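Local coordinates for Plm1 (Streptomyces sp. HK803, PDB 4HXY), which probably reduces a beta-keto group of the growing polyketide chain with NADPH, as a modular synthase ketoreductase domain in phoslactomycin biosynthesis, at residues Val250-Met256 against Leu306-Leu310; Val274-Gly278 against Ala299-Ala304; Trp51-Ala56 against Glu76-Thr82. All blocks are in the same frame, centred on the assembly; numbering follows the deposited sequence.

From the N terminus, contact 3 comes first: it ties the loop ahead of strand 59-63 to the end of helix 67-77, closing a short loop about 20 residues long in the first half of the chain. Contact 1 opens only afterwards, joining the start of helix 253-265 to the end of helix 290-310. Contact 2 falls entirely within that span, linking the end of strand 270-275 to the part of the same helix just before it. Contacts 1 and 2 touch each other through Val250 and Leu307 and both reach NADPH, whereas contact 3 lies far off, its nearest atoms about 22 Å from those of contact 2.

Contact 1 of 3, residues Val250-Met256 against Leu306-Leu310. With NDP (NADPH dihydro-nicotinamide-adenine-dinucleotide phosphate), chain C.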
loop_
_atom_site.group_PDB
_atom_site.type_symbol
_atom_site.label_atom_id
_atom_site.label_comp_id
_atom_site.label_asym_id
_atom_site.label_seq_id
_atom_site.Cartn_x
_atom_site.Cartn_y
_atom_site.Cartn_z
ATOM N N VAL A 250 0.772 -17.720 6.699
ATOM C CA VAL A 250 0.480 -16.534 7.509
ATOM C C VAL A 250 -1.005 -16.150 7.481
ATOM O O VAL A 250 -1.457 -15.373 8.320
ATOM C CB VAL A 250 1.388 -15.335 7.095
ATOM C CG1 VAL A 250 0.960 -14.767 5.729
ATOM C CG2 VAL A 250 1.414 -14.262 8.193
ATOM N N THR A 251 -1.760 -16.699 6.528
ATOM C CA THR A 251 -3.197 -16.468 6.431
ATOM C C THR A 251 -4.028 -17.538 7.158
ATOM O O THR A 251 -5.253 -17.404 7.248
ATOM C CB THR A 251 -3.692 -16.399 4.955
ATOM O OG1 THR A 251 -3.654 -17.697 4.340
ATOM C CG2 THR A 251 -2.847 -15.416 4.119
ATOM N N ASP A 252 -3.373 -18.574 7.682
ATOM C CA ASP A 252 -4.066 -19.698 8.324
ATOM C C ASP A 252 -4.287 -19.416 9.810
ATOM O O ASP A 252 -3.364 -19.491 10.628
ATOM C CB ASP A 252 -3.268 -20.991 8.114
ATOM C CG ASP A 252 -3.964 -22.225 8.661
ATOM O OD1 ASP A 252 -4.600 -22.171 9.723
ATOM O OD2 ASP A 252 -3.847 -23.276 8.020
ATOM N N ARG A 253 -5.522 -19.081 10.142
ATOM C CA ARG A 253 -5.867 -18.668 11.495
ATOM C C ARG A 253 -5.553 -19.741 12.540
ATOM O O ARG A 253 -5.021 -19.433 13.609
ATOM C CB ARG A 253 -7.340 -18.302 11.575
ATOM C CG ARG A 253 -7.796 -17.864 12.964
ATOM C CD ARG A 253 -9.271 -17.515 12.951
ATOM N NE ARG A 253 -9.480 -16.241 12.267
ATOM C CZ ARG A 253 -9.387 -15.053 12.852
ATOM N NH1 ARG A 253 -9.121 -14.963 14.149
ATOM N NH2 ARG A 253 -9.581 -13.954 12.142
ATOM N N ALA A 254 -5.880 -20.995 12.240
ATOM C CA ALA A 254 -5.672 -22.083 13.206
ATOM C C ALA A 254 -4.189 -22.289 13.488
ATOM O O ALA A 254 -3.788 -22.434 14.642
ATOM C CB ALA A 254 -6.299 -23.384 12.697
ATOM N N ALA A 255 -3.390 -22.322 12.426
ATOM C CA ALA A 255 -1.943 -22.477 12.519
ATOM C C ALA A 255 -1.284 -21.282 13.199
ATOM O O ALA A 255 -0.404 -21.460 14.030
ATOM C CB ALA A 255 -1.343 -22.692 11.135
ATOM N N MET A 256 -1.714 -20.066 12.855
ATOM C CA MET A 256 -1.099 -18.868 13.434
ATOM C C MET A 256 -1.425 -18.744 14.919
ATOM O O MET A 256 -0.538 -18.453 15.735
ATOM C CB MET A 256 -1.520 -17.605 12.666
ATOM C CG MET A 256 -0.892 -17.525 11.290
ATOM S SD MET A 256 0.895 -17.262 11.290
ATOM C CE MET A 256 0.900 -15.522 11.696
ATOM N N LEU A 306 -4.468 -10.627 10.177
ATOM C CA LEU A 306 -4.512 -11.733 11.153
ATOM C C LEU A 306 -3.494 -11.479 12.262
ATOM O O LEU A 306 -3.815 -11.619 13.453
ATOM C CB LEU A 306 -4.236 -13.061 10.464
ATOM C CG LEU A 306 -4.327 -14.333 11.316
ATOM C CD1 LEU A 306 -5.689 -14.473 11.988
ATOM C CD2 LEU A 306 -4.017 -15.540 10.447
ATOM N N LEU A 307 -2.294 -11.034 11.889
ATOM C CA LEU A 307 -1.263 -10.716 12.882
ATOM C C LEU A 307 -1.717 -9.611 13.824
ATOM O O LEU A 307 -1.478 -9.671 15.022
ATOM C CB LEU A 307 0.044 -10.307 12.223
ATOM C CG LEU A 307 0.831 -11.424 11.541
ATOM C CD1 LEU A 307 1.780 -10.843 10.482
ATOM C CD2 LEU A 307 1.592 -12.265 12.564
ATOM N N ASP A 308 -2.319 -8.566 13.267
ATOM C CA ASP A 308 -2.803 -7.445 14.050
ATOM C C ASP A 308 -3.843 -7.933 15.062
ATOM O O ASP A 308 -3.821 -7.543 16.235
ATOM C CB ASP A 308 -3.408 -6.379 13.122
ATOM C CG ASP A 308 -4.108 -5.257 13.875
ATOM O OD1 ASP A 308 -3.464 -4.504 14.628
ATOM O OD2 ASP A 308 -5.324 -5.128 13.703
ATOM N N GLU A 309 -4.748 -8.783 14.610
ATOM C CA GLU A 309 -5.802 -9.294 15.479
ATOM C C GLU A 309 -5.274 -10.179 16.619
ATOM O O GLU A 309 -5.705 -10.041 17.792
ATOM C CB GLU A 309 -6.834 -10.032 14.651
ATOM C CG GLU A 309 -7.993 -10.582 15.474
ATOM C CD GLU A 309 -8.811 -11.584 14.709
ATOM O OE1 GLU A 309 -8.799 -11.532 13.458
ATOM O OE2 GLU A 309 -9.440 -12.455 15.367
ATOM N N LEU A 310 -4.353 -11.071 16.294
ATOM C CA LEU A 310 -3.883 -12.076 17.252
ATOM C C LEU A 310 -2.814 -11.527 18.201
ATOM O O LEU A 310 -2.514 -12.157 19.236
ATOM C CB LEU A 310 -3.328 -13.312 16.526
ATOM C CG LEU A 310 -4.287 -14.114 15.631
ATOM C CD1 LEU A 310 -3.562 -15.293 14.945
ATOM C CD2 LEU A 310 -5.507 -14.581 16.402
HETATM P PA NDP C . 10.809 -13.116 -1.308
HETATM O O1A NDP C . 12.244 -13.522 -1.286
HETATM O O2A NDP C . 9.901 -13.755 -2.315
HETATM O O5B NDP C . 10.182 -13.341 0.144
HETATM C C5B NDP C . 8.783 -13.450 0.307
HETATM C C4B NDP C . 8.517 -14.420 1.421
HETATM O O4B NDP C . 7.128 -14.523 1.660
HETATM C C3B NDP C . 8.979 -15.824 1.109
HETATM O O3B NDP C . 9.744 -16.289 2.239
HETATM C C2B NDP C . 7.713 -16.635 0.951
HETATM O O2B NDP C . 8.063 -17.942 1.357
HETATM C C1B NDP C . 6.789 -15.873 1.896
HETATM N N9A NDP C . 5.359 -16.094 1.726
HETATM C C8A NDP C . 4.589 -15.884 0.602
HETATM N N7A NDP C . 3.314 -16.238 0.874
HETATM C C5A NDP C . 3.253 -16.652 2.182
HETATM C C6A NDP C . 2.229 -17.107 2.996
HETATM N N6A NDP C . 0.964 -17.236 2.610
HETATM N N1A NDP C . 2.541 -17.465 4.296
HETATM C C2A NDP C . 3.836 -17.336 4.783
HETATM N N3A NDP C . 4.860 -16.893 3.986
HETATM C C4A NDP C . 4.548 -16.552 2.706
HETATM O O3 NDP C . 10.661 -11.526 -1.517
HETATM P PN NDP C . 11.515 -10.364 -0.860
HETATM O O1N NDP C . 12.077 -9.574 -1.979
HETATM O O2N NDP C . 12.419 -10.812 0.218
HETATM O O5D NDP C . 10.392 -9.383 -0.284
HETATM C C5D NDP C . 9.813 -9.582 0.978
HETATM C C4D NDP C . 8.827 -8.454 1.233
HETATM O O4D NDP C . 9.423 -7.198 0.957
HETATM C C3D NDP C . 7.611 -8.549 0.342
HETATM O O3D NDP C . 6.460 -8.367 1.111
HETATM C C2D NDP C . 7.755 -7.407 -0.641
HETATM O O2D NDP C . 6.517 -6.912 -1.108
HETATM C C1D NDP C . 8.573 -6.408 0.152
HETATM N N1N NDP C . 9.393 -5.555 -0.717
HETATM C C2N NDP C . 10.483 -6.060 -1.367
HETATM C C3N NDP C . 11.187 -5.323 -2.320
HETATM C C7N NDP C . 12.412 -5.845 -2.965
HETATM O O7N NDP C . 13.127 -4.938 -3.713
HETATM N N7N NDP C . 12.828 -7.101 -2.908
HETATM C C4N NDP C . 10.934 -3.841 -2.388
HETATM C C5N NDP C . 9.731 -3.388 -1.629
HETATM C C6N NDP C . 9.028 -4.245 -0.815
HETATM P P2B NDP C . 7.159 -19.228 1.057
HETATM O O1X NDP C . 8.006 -20.394 1.513
HETATM O O2X NDP C . 6.825 -19.321 -0.438
HETATM O O3X NDP C . 5.884 -19.137 1.788
#
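Arg253 reaches across to Leu306 and Glu309, and its course from CB to the tip traces the outer side of the contact. CB and CG, the latter turned away from the backbone N (chi1 180°), run past Leu306 CD1. The chain then bends at its third torsion, about the CG-CD bond, which carries NE past the same methyl, and CZ comes to lie over it, with Leu306 CD1 3.8 Å from Arg253 CZ and under the centre of one guanidinium face. At the end, NH1 donates to Glu309 OE2 at 2.8 Å and NH2 to Glu309 OE1 at 2.9 Å, a two-pronged, end-on salt bridge with the guanidinium and carboxylate planes 40° apart. Both helices lie on one face of the parallel sheet of the ketoreductase Rossmann fold: Leu307 also packs on strands 189-193 and 270-275, and Met256 on strand 215-220. Asp252 caps the helix 253-265, its OD1 accepting from Ala255 N at 3.0 Å. Deeper in, Leu306 CD2 sits 3.8 Å from Met256 CG and 3.3 Å from Val250 O, a buried carbonyl oxygen that has no polar partner. Replacing Leu306 with an alanine would probably open a gap between Met256 and Arg253 and leave the guanidinium without its apolar cover on that face. Met256, bent at both outer torsions, presses CE against Leu307 CD2 at a tight 3.4 Å. On the cofactor side, Val250 N donates to N1A of the NADPH adenine at 3.0 Å, almost straight (178°), while CG1 of Val250 lies close to the same ring.

Contact 2 of 3, residues Val274-Gly278 against Ala299-Ala304; sequences VHAAG and AKVEGA. With NDP (NADPH dihydro-nicotinamide-adenine-dinucleotide phosphate), chain C.
His275 meets the backbone of Lys300 where strand 270-275 of the Rossmann fold ends against helix 290-310, beside bound NADPH. The tight part is the imidazole. With CG anti to the backbone N (chi1 -180°), the ring points into the helix, and NE2 donates to Lys300 O at 2.8 Å, the oxygen lying near the ring plane. That carbonyl also accepts from Ala304 N, so two donors share it. The helix has a pi-type turn here, and Ala299 O lies at the ring edge, 3.3 Å from His275 CE1, while the Ala304 methyl packs 3.7 Å from His275 CD2. ND1 is hydrogen-bonded to Thr193 OG1 on the neighbouring strand, fixing the ring's rotation from its far side. Gly303 lies where a side chain would run into Ala299 O. Toward the cofactor the fit is looser and wetter. Ala277 CB and Ala299 CB stand 4.3 Å apart, both lying near the adenine, and a water bridges Ala277 O, Lys300 NZ and O3D of the nicotinamide ribose. Lys300, bent at its last two torsions, is also hydrogen-bonded to Asn339; its NZ donates to ribose O3D at 2.9 Å and O2D at 3.0 Å.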
loop_
_atom_site.group_PDB
_atom_site.type_symbol
_atom_site.label_atom_id
_atom_site.label_comp_id
_atom_site.label_asym_id
_atom_site.label_seq_id
_atom_site.Cartn_x
_atom_site.Cartn_y
_atom_site.Cartn_z
ATOM N N VAL A 274 7.889 -8.590 12.232
ATOM C CA VAL A 274 8.295 -7.969 10.980
ATOM C C VAL A 274 7.592 -8.766 9.888
ATOM O O VAL A 274 7.810 -9.965 9.758
ATOM C CB VAL A 274 9.804 -8.009 10.749
ATOM C CG1 VAL A 274 10.131 -7.367 9.379
ATOM C CG2 VAL A 274 10.518 -7.268 11.871
ATOM N N HIS A 275 6.705 -8.109 9.151
ATOM C CA HIS A 275 5.865 -8.806 8.179
ATOM C C HIS A 275 6.414 -8.592 6.781
ATOM O O HIS A 275 6.162 -7.559 6.164
ATOM C CB HIS A 275 4.427 -8.309 8.300
ATOM C CG HIS A 275 3.450 -8.941 7.358
ATOM N ND1 HIS A 275 3.299 -10.310 7.237
ATOM C CD2 HIS A 275 2.506 -8.384 6.562
ATOM C CE1 HIS A 275 2.332 -10.561 6.368
ATOM N NE2 HIS A 275 1.806 -9.411 5.970
ATOM N N ALA A 276 7.155 -9.584 6.290
ATOM C CA ALA A 276 7.724 -9.555 4.944
ATOM C C ALA A 276 7.132 -10.617 4.015
ATOM O O ALA A 276 7.564 -10.731 2.862
ATOM C CB ALA A 276 9.219 -9.676 5.006
ATOM N N ALA A 277 6.128 -11.356 4.470
ATOM C CA ALA A 277 5.418 -12.300 3.597
ATOM C C ALA A 277 4.690 -11.560 2.484
ATOM O O ALA A 277 4.026 -10.548 2.712
ATOM C CB ALA A 277 4.424 -13.144 4.392
ATOM N N GLY A 278 4.768 -12.105 1.279
ATOM C CA GLY A 278 4.155 -11.485 0.120
ATOM C C GLY A 278 4.618 -12.131 -1.168
ATOM O O GLY A 278 5.576 -12.916 -1.190
ATOM N N ALA A 299 -1.354 -13.140 1.327
ATOM C CA ALA A 299 -0.282 -13.178 2.349
ATOM C C ALA A 299 -0.026 -11.794 2.935
ATOM O O ALA A 299 0.117 -11.619 4.149
ATOM C CB ALA A 299 1.005 -13.771 1.800
ATOM N N LYS A 300 0.043 -10.797 2.069
ATOM C CA LYS A 300 0.400 -9.453 2.505
ATOM C C LYS A 300 -0.707 -8.861 3.379
ATOM O O LYS A 300 -0.471 -8.509 4.536
ATOM C CB LYS A 300 0.718 -8.585 1.277
ATOM C CG LYS A 300 1.275 -7.235 1.616
ATOM C CD LYS A 300 1.832 -6.521 0.360
ATOM C CE LYS A 300 3.266 -6.969 -0.021
ATOM N NZ LYS A 300 4.302 -6.475 0.917
ATOM N N VAL A 301 -1.935 -8.820 2.860
ATOM C CA VAL A 301 -3.050 -8.140 3.540
ATOM C C VAL A 301 -3.730 -9.010 4.601
ATOM O O VAL A 301 -3.893 -8.596 5.757
ATOM C CB VAL A 301 -4.086 -7.620 2.565
ATOM C CG1 VAL A 301 -5.185 -6.868 3.311
ATOM C CG2 VAL A 301 -3.434 -6.689 1.536
ATOM N N GLU A 302 -4.181 -10.192 4.208
ATOM C CA GLU A 302 -4.867 -11.058 5.157
ATOM C C GLU A 302 -3.897 -11.525 6.263
ATOM O O GLU A 302 -4.300 -11.615 7.428
ATOM C CB GLU A 302 -5.564 -12.222 4.436
ATOM C CG GLU A 302 -6.585 -11.761 3.355
ATOM C CD GLU A 302 -7.618 -10.729 3.845
ATOM O OE1 GLU A 302 -8.168 -10.896 4.964
ATOM O OE2 GLU A 302 -7.875 -9.736 3.112
ATOM N N GLY A 303 -2.640 -11.804 5.912
ATOM C CA GLY A 303 -1.586 -12.054 6.904
ATOM C C GLY A 303 -1.425 -10.927 7.910
ATOM O O GLY A 303 -1.392 -11.142 9.114
ATOM N N ALA A 304 -1.310 -9.698 7.424
ATOM C CA ALA A 304 -1.142 -8.566 8.318
ATOM C C ALA A 304 -2.337 -8.352 9.238
ATOM O O ALA A 304 -2.153 -8.036 10.428
ATOM C CB ALA A 304 -0.853 -7.306 7.520
HETATM P PA NDP C . 10.809 -13.116 -1.308
HETATM O O1A NDP C . 12.244 -13.522 -1.286
HETATM O O2A NDP C . 9.901 -13.755 -2.315
HETATM O O5B NDP C . 10.182 -13.341 0.144
HETATM C C5B NDP C . 8.783 -13.450 0.307
HETATM C C4B NDP C . 8.517 -14.420 1.421
HETATM O O4B NDP C . 7.128 -14.523 1.660
HETATM C C3B NDP C . 8.979 -15.824 1.109
HETATM O O3B NDP C . 9.744 -16.289 2.239
HETATM C C2B NDP C . 7.713 -16.635 0.951
HETATM O O2B NDP C . 8.063 -17.942 1.357
HETATM C C1B NDP C . 6.789 -15.873 1.896
HETATM N N9A NDP C . 5.359 -16.094 1.726
HETATM C C8A NDP C . 4.589 -15.884 0.602
HETATM N N7A NDP C . 3.314 -16.238 0.874
HETATM C C5A NDP C . 3.253 -16.652 2.182
HETATM C C6A NDP C . 2.229 -17.107 2.996
HETATM N N6A NDP C . 0.964 -17.236 2.610
HETATM N N1A NDP C . 2.541 -17.465 4.296
HETATM C C2A NDP C . 3.836 -17.336 4.783
HETATM N N3A NDP C . 4.860 -16.893 3.986
HETATM C C4A NDP C . 4.548 -16.552 2.706
HETATM O O3 NDP C . 10.661 -11.526 -1.517
HETATM P PN NDP C . 11.515 -10.364 -0.860
HETATM O O1N NDP C . 12.077 -9.574 -1.979
HETATM O O2N NDP C . 12.419 -10.812 0.218
HETATM O O5D NDP C . 10.392 -9.383 -0.284
HETATM C C5D NDP C . 9.813 -9.582 0.978
HETATM C C4D NDP C . 8.827 -8.454 1.233
HETATM O O4D NDP C . 9.423 -7.198 0.957
HETATM C C3D NDP C . 7.611 -8.549 0.342
HETATM O O3D NDP C . 6.460 -8.367 1.111
HETATM C C2D NDP C . 7.755 -7.407 -0.641
HETATM O O2D NDP C . 6.517 -6.912 -1.108
HETATM C C1D NDP C . 8.573 -6.408 0.152
HETATM N N1N NDP C . 9.393 -5.555 -0.717
HETATM C C2N NDP C . 10.483 -6.060 -1.367
HETATM C C3N NDP C . 11.187 -5.323 -2.320
HETATM C C7N NDP C . 12.412 -5.845 -2.965
HETATM O O7N NDP C . 13.127 -4.938 -3.713
HETATM N N7N NDP C . 12.828 -7.101 -2.908
HETATM C C4N NDP C . 10.934 -3.841 -2.388
HETATM C C5N NDP C . 9.731 -3.388 -1.629
HETATM C C6N NDP C . 9.028 -4.245 -0.815
HETATM P P2B NDP C . 7.159 -19.228 1.057
HETATM O O1X NDP C . 8.006 -20.394 1.513
HETATM O O2X NDP C . 6.825 -19.321 -0.438
HETATM O O3X NDP C . 5.884 -19.137 1.788
HETATM O O HOH W 1 4.324 -7.899 3.512
#

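Contact 3 of 3, residues Trp51-Ala56 against Glu76-Thr82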
loop_
_atom_site.group_PDB
_atom_site.type_symbol
_atom_site.label_atom_id
_atom_site.label_comp_id
_atom_site.label_asym_id
_atom_site.label_seq_id
_atom_site.Cartn_x
_atom_site.Cartn_y
_atom_site.Cartn_z
ATOM N N TRP A 51 -27.419 -0.011 -18.922
ATOM C CA TRP A 51 -26.554 0.547 -19.958
ATOM C C TRP A 51 -26.650 -0.259 -21.255
ATOM O O TRP A 51 -26.427 -1.468 -21.259
ATOM C CB TRP A 51 -25.108 0.565 -19.449
ATOM C CG TRP A 51 -24.069 1.065 -20.395
ATOM C CD1 TRP A 51 -24.213 2.005 -21.383
ATOM C CD2 TRP A 51 -22.687 0.704 -20.385
ATOM N NE1 TRP A 51 -23.008 2.210 -22.014
ATOM C CE2 TRP A 51 -22.052 1.435 -21.409
ATOM C CE3 TRP A 51 -21.923 -0.172 -19.609
ATOM C CZ2 TRP A 51 -20.694 1.307 -21.684
ATOM C CZ3 TRP A 51 -20.571 -0.296 -19.880
ATOM C CH2 TRP A 51 -19.972 0.429 -20.916
ATOM N N ASP A 52 -27.002 0.422 -22.338
ATOM C CA ASP A 52 -26.844 -0.122 -23.684
ATOM C C ASP A 52 -25.392 0.143 -24.085
ATOM O O ASP A 52 -25.018 1.295 -24.342
ATOM C CB ASP A 52 -27.806 0.564 -24.659
ATOM C CG ASP A 52 -27.706 0.008 -26.076
ATOM O OD1 ASP A 52 -28.760 -0.077 -26.753
ATOM O OD2 ASP A 52 -26.586 -0.347 -26.515
ATOM N N ARG A 53 -24.591 -0.918 -24.156
ATOM C CA ARG A 53 -23.145 -0.806 -24.377
ATOM C C ARG A 53 -22.732 -0.118 -25.684
ATOM O O ARG A 53 -21.549 0.209 -25.866
ATOM C CB ARG A 53 -22.469 -2.182 -24.276
ATOM C CG ARG A 53 -21.910 -2.512 -22.886
ATOM C CD ARG A 53 -23.000 -2.789 -21.883
ATOM N NE ARG A 53 -22.465 -3.290 -20.617
ATOM C CZ ARG A 53 -23.182 -3.466 -19.511
ATOM N NH1 ARG A 53 -24.488 -3.193 -19.491
ATOM N NH2 ARG A 53 -22.593 -3.918 -18.413
ATOM N N SER A 54 -23.685 0.103 -26.585
ATOM C CA SER A 54 -23.416 0.864 -27.807
ATOM C C SER A 54 -23.353 2.378 -27.555
ATOM O O SER A 54 -22.707 3.097 -28.306
ATOM C CB SER A 54 -24.432 0.517 -28.905
ATOM O OG SER A 54 -25.739 0.942 -28.577
ATOM N N THR A 55 -24.010 2.855 -26.501
ATOM C CA THR A 55 -23.944 4.269 -26.119
ATOM C C THR A 55 -22.700 4.525 -25.251
ATOM O O THR A 55 -22.384 3.719 -24.371
ATOM C CB THR A 55 -25.199 4.695 -25.347
ATOM O OG1 THR A 55 -26.342 4.613 -26.209
ATOM C CG2 THR A 55 -25.059 6.134 -24.831
ATOM N N ALA A 56 -21.992 5.622 -25.520
ATOM C CA ALA A 56 -20.845 6.029 -24.691
ATOM C C ALA A 56 -21.294 7.003 -23.590
ATOM O O ALA A 56 -21.656 8.140 -23.874
ATOM C CB ALA A 56 -19.748 6.664 -25.566
ATOM N N GLU A 76 -16.158 -4.110 -16.349
ATOM C CA GLU A 76 -17.435 -3.774 -16.980
ATOM C C GLU A 76 -17.279 -2.812 -18.134
ATOM O O GLU A 76 -17.990 -2.910 -19.113
ATOM C CB GLU A 76 -18.415 -3.139 -16.009
ATOM C CG GLU A 76 -19.013 -4.065 -15.025
ATOM C CD GLU A 76 -20.023 -5.042 -15.600
ATOM O OE1 GLU A 76 -20.558 -4.841 -16.697
ATOM O OE2 GLU A 76 -20.267 -6.035 -14.922
ATOM N N VAL A 77 -16.396 -1.840 -17.976
ATOM C CA VAL A 77 -16.206 -0.833 -19.014
ATOM C C VAL A 77 -15.118 -1.156 -20.032
ATOM O O VAL A 77 -14.886 -0.390 -20.945
ATOM C CB VAL A 77 -16.015 0.591 -18.443
ATOM C CG1 VAL A 77 -17.227 0.991 -17.641
ATOM C CG2 VAL A 77 -14.769 0.696 -17.627
ATOM N N ALA A 78 -14.444 -2.277 -19.845
ATOM C CA ALA A 78 -13.391 -2.649 -20.759
ATOM C C ALA A 78 -13.960 -2.906 -22.127
ATOM O O ALA A 78 -14.954 -3.599 -22.272
ATOM C CB ALA A 78 -12.715 -3.898 -20.254
ATOM N N GLY A 79 -13.308 -2.380 -23.137
ATOM C CA GLY A 79 -13.731 -2.645 -24.489
ATOM C C GLY A 79 -14.927 -1.847 -24.944
ATOM O O GLY A 79 -15.420 -2.059 -26.040
ATOM N N HIS A 80 -15.386 -0.924 -24.112
ATOM C CA HIS A 80 -16.492 -0.058 -24.476
ATOM C C HIS A 80 -16.080 1.382 -24.312
ATOM O O HIS A 80 -15.431 1.716 -23.340
ATOM C CB HIS A 80 -17.712 -0.338 -23.613
ATOM C CG HIS A 80 -18.164 -1.758 -23.656
ATOM N ND1 HIS A 80 -18.630 -2.354 -24.805
ATOM C CD2 HIS A 80 -18.229 -2.699 -22.691
ATOM C CE1 HIS A 80 -18.955 -3.604 -24.547
ATOM N NE2 HIS A 80 -18.725 -3.838 -23.270
ATOM N N PRO A 81 -16.434 2.243 -25.258
ATOM C CA PRO A 81 -16.114 3.647 -25.085
ATOM C C PRO A 81 -16.913 4.282 -23.952
ATOM O O PRO A 81 -18.121 4.089 -23.857
ATOM C CB PRO A 81 -16.497 4.278 -26.441
ATOM C CG PRO A 81 -16.532 3.186 -27.376
ATOM C CD PRO A 81 -16.927 1.959 -26.617
ATOM N N THR A 82 -16.216 5.002 -23.075
ATOM C CA THR A 82 -16.862 5.826 -22.075
ATOM C C THR A 82 -16.026 7.066 -21.850
ATOM O O THR A 82 -14.853 7.120 -22.201
ATOM C CB THR A 82 -16.978 5.118 -20.697
ATOM O OG1 THR A 82 -15.681 5.022 -20.108
ATOM C CG2 THR A 82 -17.593 3.716 -20.831
HETATM O O HOH W 2 -20.005 -4.325 -20.021
HETATM O O HOH W 3 -19.819 2.648 -25.382
#
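Ala56 CA makes a C-H...O contact with Pro81 O at 3.4 Å where two loops run side by side, one holding a type I turn from Asp52 to Thr55 and the other a type II turn from Val77 to His80; the CA atoms of Ala56 and Thr82 are 4.8 Å apart. Farther along, Arg53 and His80 carry the side-chain contact. Arg53 CG stands over the centre of the imidazole, 3.5 Å from the centroid of the His80 ring and only 12° off its normal, a CH-pi contact. Beyond it Trp51 CE3 lies over one face of the guanidinium, off its centre, and Arg53 CD over a face of the indole, while Arg53 NH1 donates back to Trp51 O at 3.1 Å and also to Ala48 O. Trp51 holds CG anti to the backbone N (chi1 178°): its CH2 comes 3.6 Å from His80 CB, and its NE1 donates to Thr55 O at 2.9 Å, which ties the turn to the ring. This part probably belongs to the truncated Rossmann-like structural half of polyketide ketoreductases, with Trp51 and Val77 both packed on strand 28-32. Arg53 NH2 pairs with Glu76 OE1 at 2.8 Å, but the bond is weak, bent to 123°. A bridging water helps: it accepts from Arg53 NE at 2.7 Å and donates to Glu76 O. The bent salt bridge alone would probably orient the arginine poorly, and its place is probably set as much by Trp51, His80, the carbonyls of Trp51 and Ala48 and the shared water as by the charge of Glu76.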